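Local coordinates for protein DNA polymerase III, beta subunit (Thermotoga maritima, PDB 1VPK) that probably tethers DNA polymerases and other proteins to DNA for processive synthesis, forming a ring-shaped head-to-tail homodimer around the double helix, at residues K25-S30 with M90-P95; A157-F162 with L205-M210; R233-L236 with V241-V244. One frame throughout, in Å; residues are numbered along the deposited sequence.

Interaction 1: residues K25-S30 with M90-P95; sequences KITIAS and MVKVLP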
ATOM      1  N   LYS A  25     -10.715 -17.360  15.619  1.00 48.82           N
ATOM      2  CA  LYS A  25     -11.686 -18.226  14.909  1.00 49.16           C
ATOM      3  C   LYS A  25     -12.446 -17.548  13.758  1.00 50.21           C
ATOM      4  O   LYS A  25     -12.706 -18.170  12.714  1.00 49.83           O
ATOM      5  CB  LYS A  25     -12.655 -18.890  15.917  1.00 49.40           C
ATOM      6  CG  LYS A  25     -11.903 -19.776  16.927  1.00 50.30           C
ATOM      7  CD  LYS A  25     -11.432 -21.089  16.223  1.00 52.32           C
ATOM      8  CE  LYS A  25     -10.376 -21.890  16.977  1.00 50.90           C
ATOM      9  NZ  LYS A  25     -10.620 -22.299  18.359  1.00 51.94           N
ATOM     10  N   ILE A  26     -12.791 -16.272  13.936  1.00 49.02           N
ATOM     11  CA  ILE A  26     -13.367 -15.477  12.854  1.00 50.35           C
ATOM     12  C   ILE A  26     -12.382 -15.371  11.693  1.00 50.32           C
ATOM     13  O   ILE A  26     -12.751 -15.577  10.551  1.00 49.83           O
ATOM     14  CB  ILE A  26     -13.804 -14.084  13.371  1.00 49.72           C
ATOM     15  CG1 ILE A  26     -15.032 -14.229  14.290  1.00 49.87           C
ATOM     16  CG2 ILE A  26     -14.008 -13.083  12.230  1.00 52.77           C
ATOM     17  CD1 ILE A  26     -16.253 -14.577  13.611  1.00 57.31           C
ATOM     18  N   THR A  27     -11.135 -15.009  12.002  1.00 50.69           N
ATOM     19  CA  THR A  27     -10.087 -14.854  11.008  1.00 51.12           C
ATOM     20  C   THR A  27      -9.868 -16.134  10.236  1.00 51.53           C
ATOM     21  O   THR A  27      -9.755 -16.124   8.999  1.00 50.99           O
ATOM     22  CB  THR A  27      -8.758 -14.418  11.695  1.00 51.57           C
ATOM     23  OG1 THR A  27      -8.977 -13.154  12.317  1.00 52.30           O
ATOM     24  CG2 THR A  27      -7.644 -14.237  10.721  1.00 52.61           C
ATOM     25  N   ILE A  28      -9.819 -17.239  10.959  1.00 50.95           N
ATOM     26  CA  ILE A  28      -9.591 -18.525  10.337  1.00 52.69           C
ATOM     27  C   ILE A  28     -10.664 -18.924   9.344  1.00 53.29           C
ATOM     28  O   ILE A  28     -10.355 -19.470   8.277  1.00 55.68           O
ATOM     29  CB  ILE A  28      -9.442 -19.633  11.390  1.00 53.28           C
ATOM     30  CG1 ILE A  28      -8.094 -19.464  12.026  1.00 51.85           C
ATOM     31  CG2 ILE A  28      -9.565 -21.056  10.739  1.00 55.66           C
ATOM     32  CD1 ILE A  28      -7.872 -20.251  13.300  1.00 57.35           C
ATOM     33  N   ALA A  29     -11.916 -18.699   9.714  1.00 51.54           N
ATOM     34  CA  ALA A  29     -13.066 -18.974   8.852  1.00 51.02           C
ATOM     35  C   ALA A  29     -13.270 -18.024   7.689  1.00 50.74           C
ATOM     36  O   ALA A  29     -13.942 -18.393   6.717  1.00 52.33           O
ATOM     37  CB  ALA A  29     -14.343 -19.026   9.701  1.00 50.86           C
ATOM     38  N   SER A  30     -12.675 -16.837   7.758  1.00 49.81           N
ATOM     39  CA  SER A  30     -13.034 -15.732   6.901  1.00 50.88           C
ATOM     40  C   SER A  30     -12.805 -15.956   5.417  1.00 50.45           C
ATOM     41  O   SER A  30     -13.545 -15.412   4.636  1.00 48.82           O
ATOM     42  CB  SER A  30     -12.340 -14.427   7.321  1.00 50.79           C
ATOM     43  OG  SER A  30     -10.964 -14.573   7.204  1.00 49.29           O
ATOM     44  N   MET A  90     -14.910  -5.739  13.065  1.00 53.53           N
ATOM     45  CA  MET A  90     -15.272  -5.505  14.421  1.00 54.85           C
ATOM     46  C   MET A  90     -14.348  -6.218  15.394  1.00 53.64           C
ATOM     47  O   MET A  90     -13.877  -5.600  16.400  1.00 52.21           O
ATOM     48  CB  MET A  90     -16.664  -6.031  14.663  1.00 54.82           C
ATOM     49  CG  MET A  90     -17.002  -5.997  16.070  1.00 58.66           C
ATOM     50  SD  MET A  90     -18.331  -7.025  16.523  1.00 60.88           S
ATOM     51  CE  MET A  90     -17.505  -8.595  16.504  1.00 61.35           C
ATOM     52  N   VAL A  91     -14.107  -7.514  15.140  1.00 52.56           N
ATOM     53  CA  VAL A  91     -13.354  -8.313  16.109  1.00 53.72           C
ATOM     54  C   VAL A  91     -11.933  -7.857  16.246  1.00 53.81           C
ATOM     55  O   VAL A  91     -11.348  -8.030  17.333  1.00 54.85           O
ATOM     56  CB  VAL A  91     -13.353  -9.868  15.880  1.00 53.27           C
ATOM     57  CG1 VAL A  91     -14.752 -10.343  15.835  1.00 57.05           C
ATOM     58  CG2 VAL A  91     -12.568 -10.254  14.631  1.00 52.89           C
ATOM     59  N   LYS A  92     -11.380  -7.313  15.160  1.00 53.99           N
ATOM     60  CA  LYS A  92     -10.000  -6.804  15.161  1.00 54.78           C
ATOM     61  C   LYS A  92      -9.812  -5.541  15.992  1.00 52.28           C
ATOM     62  O   LYS A  92      -8.689  -5.175  16.302  1.00 52.11           O
ATOM     63  CB  LYS A  92      -9.455  -6.629  13.724  1.00 55.09           C
ATOM     64  CG  LYS A  92      -9.370  -8.010  12.987  1.00 59.27           C
ATOM     65  CD  LYS A  92      -8.873  -7.927  11.529  1.00 59.74           C
ATOM     66  CE  LYS A  92      -9.552  -9.029  10.678  1.00 64.87           C
ATOM     67  NZ  LYS A  92      -8.810  -9.436   9.406  1.00 65.45           N
ATOM     68  N   VAL A  93     -10.902  -4.887  16.387  1.00 51.22           N
ATOM     69  CA  VAL A  93     -10.802  -3.680  17.219  1.00 49.24           C
ATOM     70  C   VAL A  93     -11.449  -3.763  18.618  1.00 48.03           C
ATOM     71  O   VAL A  93     -11.431  -2.774  19.350  1.00 47.26           O
ATOM     72  CB  VAL A  93     -11.364  -2.420  16.455  1.00 50.40           C
ATOM     73  CG1 VAL A  93     -10.588  -2.186  15.138  1.00 50.62           C
ATOM     74  CG2 VAL A  93     -12.845  -2.575  16.161  1.00 49.65           C
ATOM     75  N   LEU A  94     -12.031  -4.902  18.995  1.00 46.22           N
ATOM     76  CA  LEU A  94     -12.564  -5.049  20.350  1.00 46.02           C
ATOM     77  C   LEU A  94     -11.397  -4.771  21.313  1.00 45.30           C
ATOM     78  O   LEU A  94     -10.333  -5.292  21.112  1.00 42.98           O
ATOM     79  CB  LEU A  94     -13.143  -6.455  20.571  1.00 46.16           C
ATOM     80  CG  LEU A  94     -14.370  -6.749  19.665  1.00 46.51           C
ATOM     81  CD1 LEU A  94     -14.817  -8.187  19.821  1.00 48.70           C
ATOM     82  CD2 LEU A  94     -15.533  -5.778  19.939  1.00 48.46           C
ATOM     83  N   PRO A  95     -11.587  -3.880  22.280  1.00 45.10           N
ATOM     84  CA  PRO A  95     -10.475  -3.395  23.065  1.00 46.20           C
ATOM     85  C   PRO A  95     -10.062  -4.198  24.303  1.00 47.43           C
ATOM     86  O   PRO A  95      -8.960  -3.950  24.814  1.00 47.12           O
ATOM     87  CB  PRO A  95     -10.986  -2.052  23.540  1.00 46.18           C
ATOM     88  CG  PRO A  95     -12.411  -2.246  23.674  1.00 44.97           C
ATOM     89  CD  PRO A  95     -12.829  -3.200  22.650  1.00 46.00           C
TER
HETATM   90  O   HOH W   1     -10.201 -11.678   8.980  1.00 59.36           O
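Ile26 and Val91 meet through their beta-branches, and their buried side chains carry the apolar part of this helix-to-helix contact. Each points its CB at the other segment, and the two side chains cross obliquely, so branch faces branch in two places. The nearer is Ile26 CG2 against Val91 CG2, 4.0 Å apart; beside it, Ile26 CG1 lies 4.2 Å from Val91 CG1. On the isoleucine, CG2 is turned anti to the backbone N. On the valine, chi1 of -56° sets CG1 anti to the carbonyl carbon, which puts CG2 between the backbone N and that carbon, where it meets Ile26 CG2. With CA atoms of Ile26 and Val91 as far apart as 7.9 Å, it is these branches that span the gap.

Away from these branches the contact becomes looser, and its one polar link runs through a water. Lys92 reaches out as a nearly extended chain, bringing its CE to 4.5 Å from Thr27 OG1, a hydroxyl already bonded to the carbonyl of Lys23. Lys92 NZ donates to a water 2.7 Å away, which in turn makes a weak bond to Ser30 OG. That serine hydroxyl donates to Thr27 O at 2.7 Å, tilted 26° from the carbonyl plane, and Ser30 N reaches the same oxygen from the same face.

The contact packs together helices 19-29 and 87-91 of the N-terminal domain. Phe45 and Phe47 of strand 44-50 also pack on Ile26, while Leu94 rests on strand 107-112. Asn215 of helix 207-218, in the central domain, donates to Thr27 O, so helix 19-29 meets the next domain here; Val93 and Pro95 pack on Arg280 of the second subunit.

Interaction 2: residues A157-F162 with L205-M210; sequences AAKDEF and LSLKSM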
ATOM      1  N   ALA A 157      -0.298 -20.084  -9.699  1.00 49.34           N
ATOM      2  CA  ALA A 157      -1.628 -20.496 -10.149  1.00 50.46           C
ATOM      3  C   ALA A 157      -2.288 -19.442 -10.998  1.00 50.97           C
ATOM      4  O   ALA A 157      -2.162 -18.255 -10.722  1.00 51.28           O
ATOM      5  CB  ALA A 157      -2.520 -20.800  -8.972  1.00 51.43           C
ATOM      6  N   ALA A 158      -3.009 -19.881 -12.031  1.00 51.87           N
ATOM      7  CA  ALA A 158      -3.879 -19.004 -12.814  1.00 52.20           C
ATOM      8  C   ALA A 158      -4.885 -18.299 -11.897  1.00 52.58           C
ATOM      9  O   ALA A 158      -5.503 -18.926 -11.029  1.00 52.19           O
ATOM     10  CB  ALA A 158      -4.627 -19.778 -13.897  1.00 52.07           C
ATOM     11  N   LYS A 159      -5.012 -16.997 -12.079  1.00 52.82           N
ATOM     12  CA  LYS A 159      -5.984 -16.204 -11.303  1.00 54.41           C
ATOM     13  C   LYS A 159      -7.356 -16.176 -11.988  1.00 54.33           C
ATOM     14  O   LYS A 159      -8.349 -15.854 -11.350  1.00 55.54           O
ATOM     15  CB  LYS A 159      -5.466 -14.786 -11.068  1.00 53.59           C
ATOM     16  CG  LYS A 159      -4.348 -14.759 -10.055  1.00 57.66           C
ATOM     17  CD  LYS A 159      -3.712 -13.413  -9.927  1.00 61.03           C
ATOM     18  CE  LYS A 159      -2.347 -13.538  -9.268  1.00 63.42           C
ATOM     19  NZ  LYS A 159      -1.309 -14.008 -10.247  1.00 65.91           N
ATOM     20  N   ASP A 160      -7.388 -16.512 -13.276  1.00 55.20           N
ATOM     21  CA  ASP A 160      -8.619 -16.580 -14.042  1.00 55.90           C
ATOM     22  C   ASP A 160      -9.363 -17.861 -13.685  1.00 55.87           C
ATOM     23  O   ASP A 160      -8.971 -18.949 -14.104  1.00 55.39           O
ATOM     24  CB  ASP A 160      -8.312 -16.570 -15.536  1.00 55.94           C
ATOM     25  CG  ASP A 160      -9.574 -16.622 -16.405  1.00 58.78           C
ATOM     26  OD1 ASP A 160     -10.708 -16.665 -15.857  1.00 63.39           O
ATOM     27  OD2 ASP A 160      -9.430 -16.601 -17.649  1.00 62.38           O
ATOM     28  N   GLU A 161     -10.455 -17.686 -12.939  1.00 56.91           N
ATOM     29  CA  GLU A 161     -11.386 -18.763 -12.544  1.00 56.53           C
ATOM     30  C   GLU A 161     -11.981 -19.564 -13.702  1.00 55.08           C
ATOM     31  O   GLU A 161     -12.285 -20.741 -13.537  1.00 53.56           O
ATOM     32  CB  GLU A 161     -12.490 -18.202 -11.654  1.00 57.27           C
ATOM     33  CG  GLU A 161     -11.967 -17.729 -10.287  1.00 61.12           C
ATOM     34  CD  GLU A 161     -12.520 -16.381  -9.882  1.00 67.77           C
ATOM     35  OE1 GLU A 161     -12.590 -15.468 -10.751  1.00 69.95           O
ATOM     36  OE2 GLU A 161     -12.885 -16.231  -8.690  1.00 73.36           O
ATOM     37  N   PHE A 162     -12.098 -18.965 -14.880  1.00 53.79           N
ATOM     38  CA  PHE A 162     -12.467 -19.757 -16.041  1.00 53.37           C
ATOM     39  C   PHE A 162     -11.472 -20.849 -16.414  1.00 52.67           C
ATOM     40  O   PHE A 162     -11.848 -21.849 -17.027  1.00 51.28           O
ATOM     41  CB  PHE A 162     -12.673 -18.918 -17.283  1.00 54.40           C
ATOM     42  CG  PHE A 162     -13.086 -19.744 -18.479  1.00 54.99           C
ATOM     43  CD1 PHE A 162     -14.428 -20.066 -18.687  1.00 57.13           C
ATOM     44  CD2 PHE A 162     -12.119 -20.264 -19.355  1.00 56.37           C
ATOM     45  CE1 PHE A 162     -14.823 -20.848 -19.789  1.00 56.74           C
ATOM     46  CE2 PHE A 162     -12.485 -21.055 -20.446  1.00 56.89           C
ATOM     47  CZ  PHE A 162     -13.844 -21.341 -20.679  1.00 56.68           C
ATOM     48  N   LEU A 205      -7.083 -28.754  -5.894  1.00 49.23           N
ATOM     49  CA  LEU A 205      -7.906 -27.847  -5.105  1.00 49.33           C
ATOM     50  C   LEU A 205      -7.833 -26.462  -5.741  1.00 49.59           C
ATOM     51  O   LEU A 205      -6.758 -26.035  -6.236  1.00 50.26           O
ATOM     52  CB  LEU A 205      -7.432 -27.811  -3.648  1.00 49.78           C
ATOM     53  CG  LEU A 205      -7.496 -29.121  -2.834  1.00 50.83           C
ATOM     54  CD1 LEU A 205      -6.921 -28.882  -1.461  1.00 50.95           C
ATOM     55  CD2 LEU A 205      -8.925 -29.725  -2.749  1.00 50.15           C
ATOM     56  N   SER A 206      -8.969 -25.773  -5.742  1.00 49.62           N
ATOM     57  CA  SER A 206      -9.128 -24.446  -6.359  1.00 49.69           C
ATOM     58  C   SER A 206      -8.250 -23.430  -5.651  1.00 50.90           C
ATOM     59  O   SER A 206      -7.837 -23.633  -4.493  1.00 51.01           O
ATOM     60  CB  SER A 206     -10.595 -23.959  -6.322  1.00 49.97           C
ATOM     61  OG  SER A 206     -10.969 -23.451  -5.019  1.00 46.62           O
ATOM     62  N   LEU A 207      -7.976 -22.318  -6.330  1.00 50.43           N
ATOM     63  CA  LEU A 207      -7.178 -21.277  -5.728  1.00 50.40           C
ATOM     64  C   LEU A 207      -7.874 -20.699  -4.499  1.00 50.60           C
ATOM     65  O   LEU A 207      -7.217 -20.485  -3.475  1.00 51.42           O
ATOM     66  CB  LEU A 207      -6.875 -20.185  -6.745  1.00 50.69           C
ATOM     67  CG  LEU A 207      -5.975 -19.026  -6.296  1.00 51.01           C
ATOM     68  CD1 LEU A 207      -4.680 -19.516  -5.692  1.00 53.24           C
ATOM     69  CD2 LEU A 207      -5.729 -18.167  -7.488  1.00 50.40           C
ATOM     70  N   LYS A 208      -9.194 -20.503  -4.576  1.00 49.39           N
ATOM     71  CA  LYS A 208      -9.957 -20.028  -3.423  1.00 49.68           C
ATOM     72  C   LYS A 208      -9.846 -21.002  -2.217  1.00 49.51           C
ATOM     73  O   LYS A 208      -9.653 -20.568  -1.089  1.00 48.24           O
ATOM     74  CB  LYS A 208     -11.414 -19.716  -3.775  1.00 49.55           C
ATOM     75  CG  LYS A 208     -12.186 -19.233  -2.528  1.00 50.97           C
ATOM     76  CD  LYS A 208     -13.023 -18.008  -2.669  1.00 50.54           C
ATOM     77  CE  LYS A 208     -13.858 -17.780  -1.383  1.00 48.13           C
ATOM     78  NZ  LYS A 208     -15.249 -17.554  -1.683  1.00 51.63           N
ATOM     79  N   SER A 209      -9.896 -22.307  -2.476  1.00 48.65           N
ATOM     80  CA  SER A 209      -9.761 -23.300  -1.427  1.00 47.98           C
ATOM     81  C   SER A 209      -8.373 -23.220  -0.795  1.00 48.50           C
ATOM     82  O   SER A 209      -8.234 -23.242   0.415  1.00 46.94           O
ATOM     83  CB  SER A 209     -10.016 -24.706  -1.960  1.00 47.40           C
ATOM     84  OG  SER A 209     -11.383 -24.947  -2.198  1.00 47.83           O
ATOM     85  N   MET A 210      -7.366 -23.065  -1.641  1.00 49.20           N
ATOM     86  CA  MET A 210      -5.969 -22.971  -1.225  1.00 49.39           C
ATOM     87  C   MET A 210      -5.584 -21.765  -0.404  1.00 49.49           C
ATOM     88  O   MET A 210      -4.745 -21.881   0.491  1.00 48.47           O
ATOM     89  CB  MET A 210      -5.071 -23.097  -2.467  1.00 49.71           C
ATOM     90  CG  MET A 210      -5.097 -24.503  -3.048  1.00 48.05           C
ATOM     91  SD  MET A 210      -4.555 -25.779  -1.905  1.00 50.73           S
ATOM     92  CE  MET A 210      -2.837 -25.354  -1.525  1.00 52.64           C
TER
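Leu207 fills the tight part of this contact, setting its two methyl groups against different parts of the loop 157-162. CD1 lies 4.1 Å from Ala157 CB, an apolar meeting of buried groups, while CD2 approaches Ala158 O to 3.6 Å. With CG anti to the backbone N (chi1 -177°), the leucine fork reaches out from the first turn of helix 207-218. Ser206 caps that helix as its N-cap, OG accepting from Ser209 N at 3.0 Å with an angle of 158° at the hydrogen; the same OG is hydrogen-bonded to Glu62. The contact thus joins the loop between helix 143-153 and strand 168-174 to the junction of strand 201-206 with helix 207-218 in the central domain.

Toward solvent the fit slackens. Lys159 turns its CB away from the helix, and its CG stays 4.5 Å from Leu207 CD2. Farther along, the exposed loop orders itself locally: Phe162 N donates to Asp160 OD1 at 2.9 Å, an Asx turn in which the oxygen is met from above the carboxylate plane.

No hydrogen bond crosses between the two segments. Polar linkage comes instead from Asn167, whose side chain bonds Ala158 O and whose backbone pairs with that of Leu207. The carbonyl beside CD2 therefore has its own polar partner, and the leucine contributes van der Waals contact, apolar at Ala157 and against a carbonyl at Ala158.

Interaction 3: residues R233-L236 with V241-V244; sequences RVSL and VETV
The antiparallel beta hairpin formed by strands 233-237 and 241-246 brings Leu236 opposite Thr243 and Ser235 opposite Val244, with the strand segments at 159°. Strand 241-246 also pairs with strand 63-68 of the N-terminal domain, so the hairpin belongs to a sheet running across two domains. Leu236 and Thr243 form the hydrogen-bonded pair: Leu236 N donates to Thr243 O at 2.7 Å, in the carbonyl plane, and Thr243 N returns a bond to Leu236 O at 3.0 Å. Thr243 O also takes a CA-H...O contact from Ser235 CA, 3.1 Å away; Ser235 and Val244 form the adjoining non-hydrogen-bonded pair.

On that pair's face, Ser235 OG lies 3.8 Å from Val244 CG2 and is bonded to the backbone N of Ala133. Arg233 bends at chi2 and chi3 (-75° at the latter), which lays its guanidinium over the valine; CG2 sits 3.4 Å above the guanidinium plane, offset toward the rim. Val244 CG1 meets Arg233 NH1 at 3.6 Å, and NH2 is held by Thr131 OG1. Replacing Arg233 by an alanine is likely to strip the flat cover from Val244 CG2 and leave Thr131 OG1 without this donor.

Near the turn, a water donates to Leu236 O and Val241 O and accepts from Thr243 OG1. The chemistry falls into three kinds: backbone bonds fix the register, water serves carbonyls, and a charged group gives a valine largely van der Waals cover.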
ATOM      1  N   ARG A 233     -13.813 -35.031  -1.785  1.00 46.83           N
ATOM      2  CA  ARG A 233     -13.499 -33.941  -0.909  1.00 46.99           C
ATOM      3  C   ARG A 233     -12.239 -34.187  -0.113  1.00 46.38           C
ATOM      4  O   ARG A 233     -11.887 -35.334   0.169  1.00 46.24           O
ATOM      5  CB  ARG A 233     -14.662 -33.757   0.069  1.00 48.34           C
ATOM      6  CG  ARG A 233     -15.958 -33.450  -0.632  1.00 51.16           C
ATOM      7  CD  ARG A 233     -16.794 -32.565   0.216  1.00 59.48           C
ATOM      8  NE  ARG A 233     -17.383 -33.307   1.311  1.00 60.55           N
ATOM      9  CZ  ARG A 233     -18.150 -32.750   2.252  1.00 64.87           C
ATOM     10  NH1 ARG A 233     -18.398 -31.434   2.262  1.00 64.26           N
ATOM     11  NH2 ARG A 233     -18.656 -33.518   3.213  1.00 64.41           N
ATOM     12  N   VAL A 234     -11.591 -33.100   0.263  1.00 45.59           N
ATOM     13  CA  VAL A 234     -10.408 -33.110   1.111  1.00 46.33           C
ATOM     14  C   VAL A 234     -10.765 -32.296   2.380  1.00 46.42           C
ATOM     15  O   VAL A 234     -11.218 -31.135   2.281  1.00 45.65           O
ATOM     16  CB  VAL A 234      -9.239 -32.441   0.389  1.00 45.88           C
ATOM     17  CG1 VAL A 234      -7.966 -32.340   1.286  1.00 47.51           C
ATOM     18  CG2 VAL A 234      -8.913 -33.192  -0.885  1.00 47.30           C
ATOM     19  N   SER A 235     -10.558 -32.914   3.544  1.00 46.50           N
ATOM     20  CA  SER A 235     -10.636 -32.256   4.824  1.00 47.36           C
ATOM     21  C   SER A 235      -9.223 -31.943   5.254  1.00 48.13           C
ATOM     22  O   SER A 235      -8.341 -32.793   5.148  1.00 47.92           O
ATOM     23  CB  SER A 235     -11.300 -33.145   5.884  1.00 47.27           C
ATOM     24  OG  SER A 235     -12.715 -33.242   5.685  1.00 50.18           O
ATOM     25  N   LEU A 236      -9.033 -30.729   5.742  1.00 48.50           N
ATOM     26  CA  LEU A 236      -7.841 -30.297   6.421  1.00 51.01           C
ATOM     27  C   LEU A 236      -8.288 -29.908   7.831  1.00 52.17           C
ATOM     28  O   LEU A 236      -9.089 -28.977   7.996  1.00 52.06           O
ATOM     29  CB  LEU A 236      -7.261 -29.089   5.707  1.00 51.40           C
ATOM     30  CG  LEU A 236      -5.844 -28.667   6.065  1.00 53.39           C
ATOM     31  CD1 LEU A 236      -4.900 -29.071   4.928  1.00 56.66           C
ATOM     32  CD2 LEU A 236      -5.774 -27.183   6.262  1.00 55.36           C
ATOM     33  N   VAL A 241     -10.696 -26.810  14.264  1.00 49.09           N
ATOM     34  CA  VAL A 241     -11.109 -26.297  12.966  1.00 49.87           C
ATOM     35  C   VAL A 241     -11.145 -27.402  11.922  1.00 50.26           C
ATOM     36  O   VAL A 241     -10.128 -28.034  11.612  1.00 49.93           O
ATOM     37  CB  VAL A 241     -10.219 -25.091  12.485  1.00 50.93           C
ATOM     38  CG1 VAL A 241     -10.813 -24.439  11.224  1.00 51.02           C
ATOM     39  CG2 VAL A 241     -10.139 -24.045  13.559  1.00 51.21           C
ATOM     40  N   GLU A 242     -12.343 -27.642  11.380  1.00 50.24           N
ATOM     41  CA  GLU A 242     -12.515 -28.543  10.234  1.00 50.62           C
ATOM     42  C   GLU A 242     -12.743 -27.736   8.984  1.00 50.66           C
ATOM     43  O   GLU A 242     -13.705 -26.950   8.886  1.00 49.28           O
ATOM     44  CB  GLU A 242     -13.696 -29.466  10.435  1.00 50.54           C
ATOM     45  CG  GLU A 242     -13.476 -30.486  11.535  1.00 54.73           C
ATOM     46  CD  GLU A 242     -12.556 -31.649  11.116  1.00 59.62           C
ATOM     47  OE1 GLU A 242     -12.530 -32.035   9.907  1.00 61.63           O
ATOM     48  OE2 GLU A 242     -11.876 -32.185  12.022  1.00 61.69           O
ATOM     49  N   THR A 243     -11.855 -27.938   8.011  1.00 50.42           N
ATOM     50  CA  THR A 243     -12.002 -27.340   6.704  1.00 50.14           C
ATOM     51  C   THR A 243     -12.192 -28.458   5.692  1.00 49.99           C
ATOM     52  O   THR A 243     -11.408 -29.383   5.673  1.00 48.10           O
ATOM     53  CB  THR A 243     -10.765 -26.485   6.358  1.00 50.97           C
ATOM     54  OG1 THR A 243     -10.642 -25.424   7.324  1.00 50.50           O
ATOM     55  CG2 THR A 243     -10.873 -25.876   4.985  1.00 53.58           C
ATOM     56  N   VAL A 244     -13.214 -28.337   4.838  1.00 48.13           N
ATOM     57  CA  VAL A 244     -13.519 -29.340   3.837  1.00 48.63           C
ATOM     58  C   VAL A 244     -13.673 -28.643   2.515  1.00 48.50           C
ATOM     59  O   VAL A 244     -14.294 -27.575   2.413  1.00 48.07           O
ATOM     60  CB  VAL A 244     -14.760 -30.218   4.175  1.00 48.74           C
ATOM     61  CG1 VAL A 244     -16.071 -29.382   4.156  1.00 52.86           C
ATOM     62  CG2 VAL A 244     -14.873 -31.368   3.204  1.00 48.26           C
TER
HETATM   63  O   HOH W   2     -13.240 -31.292   7.694  1.00 49.18           O
HETATM   64  O   HOH W   3      -8.902 -26.698   9.286  1.00 47.13           O

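Interaction 3 is a buried strand pair fixed by backbone hydrogen bonds; interactions 1 and 2 have none across their segments and rely on aliphatic side chains. Interaction 2 is also mostly buried, with one exposed lysine, whereas interaction 1 is partly buried and has a water-linked edge, while Val93 and Pro95 of its second segment pack on Arg280 of the second subunit. Interactions 2 and 3 share the central domain, meeting where Leu205 packs on Val234; interaction 1, in the N-terminal domain, touches interaction 3 through Ile28 and Val241. Helix 207-218, which starts in interaction 2, also meets interaction 3 (Val216 on Leu236) and interaction 1 (Asn215 to Thr27 O).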